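Local structure of A151R (African swine fever virus Georgia 2007/1, 7CMA) at residues K68-S72 against K73-K77. The protein is a zinc-binding non-structural viral protein of uncertain molecular function, possibly an oxygenase. Numbering follows the deposited sequence.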
# COMPACT_ATOMS: atom_id res chain seq x y z
N LYS A 68 20.52 -14.02 -26.22
CA LYS A 68 21.63 -13.18 -26.75
C LYS A 68 21.72 -11.88 -25.94
O LYS A 68 22.19 -11.93 -24.79
CB LYS A 68 21.43 -12.91 -28.24
CG LYS A 68 21.42 -14.16 -29.12
CD LYS A 68 20.44 -14.09 -30.27
CE LYS A 68 19.44 -12.96 -30.14
NZ LYS A 68 18.91 -12.54 -31.46
N GLY A 69 21.36 -10.75 -26.56
CA GLY A 69 21.60 -9.40 -26.01
C GLY A 69 20.63 -9.06 -24.90
O GLY A 69 20.88 -8.08 -24.15
N ALA A 70 19.55 -9.84 -24.77
CA ALA A 70 18.45 -9.61 -23.81
C ALA A 70 19.03 -9.30 -22.43
O ALA A 70 19.80 -10.13 -21.90
CB ALA A 70 17.54 -10.81 -23.76
N THR A 71 18.66 -8.14 -21.87
CA THR A 71 19.07 -7.67 -20.53
C THR A 71 18.18 -8.31 -19.47
O THR A 71 17.00 -8.55 -19.77
CB THR A 71 18.99 -6.14 -20.46
OG1 THR A 71 17.62 -5.79 -20.63
CG2 THR A 71 19.83 -5.46 -21.52
N SER A 72 18.67 -8.35 -18.22
CA SER A 72 17.90 -8.80 -17.03
C SER A 72 16.60 -8.00 -16.90
O SER A 72 15.58 -8.59 -16.52
CB SER A 72 18.73 -8.69 -15.79
OG SER A 72 19.93 -9.43 -15.93
N LYS A 73 16.64 -6.68 -17.15
CA LYS A 73 15.47 -5.79 -17.00
C LYS A 73 14.43 -6.14 -18.07
O LYS A 73 13.22 -6.19 -17.73
CB LYS A 73 15.87 -4.31 -17.10
CG LYS A 73 14.80 -3.32 -16.65
CD LYS A 73 14.24 -3.62 -15.27
CE LYS A 73 14.29 -2.42 -14.34
NZ LYS A 73 13.24 -2.50 -13.29
N ASN A 74 14.87 -6.40 -19.30
CA ASN A 74 13.96 -6.72 -20.42
C ASN A 74 13.35 -8.10 -20.18
O ASN A 74 12.18 -8.29 -20.53
CB ASN A 74 14.66 -6.64 -21.78
CG ASN A 74 14.59 -5.24 -22.38
OD1 ASN A 74 13.64 -4.50 -22.15
ND2 ASN A 74 15.63 -4.86 -23.11
N ILE A 75 14.12 -9.04 -19.61
CA ILE A 75 13.61 -10.40 -19.28
C ILE A 75 12.59 -10.28 -18.15
O ILE A 75 11.48 -10.84 -18.29
CB ILE A 75 14.75 -11.37 -18.92
CG1 ILE A 75 15.86 -11.35 -19.98
CG2 ILE A 75 14.20 -12.77 -18.68
CD1 ILE A 75 16.48 -12.70 -20.25
N ALA A 76 12.89 -9.47 -17.13
CA ALA A 76 11.97 -9.21 -16.00
C ALA A 76 10.61 -8.75 -16.54
O ALA A 76 9.58 -9.19 -16.00
CB ALA A 76 12.57 -8.19 -15.07
N LYS A 77 10.61 -7.86 -17.54
CA LYS A 77 9.37 -7.31 -18.16
C LYS A 77 8.62 -8.42 -18.90
O LYS A 77 7.39 -8.49 -18.75
CB LYS A 77 9.71 -6.17 -19.12
CG LYS A 77 8.51 -5.43 -19.69
CD LYS A 77 8.84 -4.03 -20.19
CE LYS A 77 9.74 -3.27 -19.24
NZ LYS A 77 10.32 -2.07 -19.89
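Thr71 is the N-cap of helix 72-84, where the loop that follows strand 61-66 turns into the helix, and it meets Asn74 through its side chain and Ile75 through its backbone. The cap bond is made by the hydroxyl: Asn74 N donates to Thr71 OG1 over 3.1 Å, with an N-H...O angle of 153°. Chi1 of 64° sets OG1 between Thr71's own N and carbonyl carbon, which points it at the N-terminal end of the helix, facing the amide of Asn74. Asn74 CB sits against the same oxygen, 3.3 Å from OG1, and its side chain runs at a slant past the threonine.

The helical bonding then begins. Ile75 N reaches Thr71 O at 2.9 Å, so Thr71 occupies one early amide with its side chain and the next with its backbone. Ala76 N follows by bonding to Ser72 O, also at 2.9 Å.

The inner face of this turn lies on helix 3-28, with Ser72 against Tyr22, Ile75 against Leu25 and Ala76 against Ile21. Ser72 is buried, and its hydroxyl is hydrogen-bonded to both Glu26 and Tyr50, tying the start of the helix to the long helix and to strand 49-55. Lys73, its chain bent midway, forms a salt bridge with Glu19.

Ile75 also reaches back past the cap toward the loop. Its CG1, anti to the carbonyl carbon (chi1 -51°), packs tightly on Thr71 O, 3.0 Å away, and from there the branch carries CD1 to an apolar contact 4.1 Å from Ala70 CB.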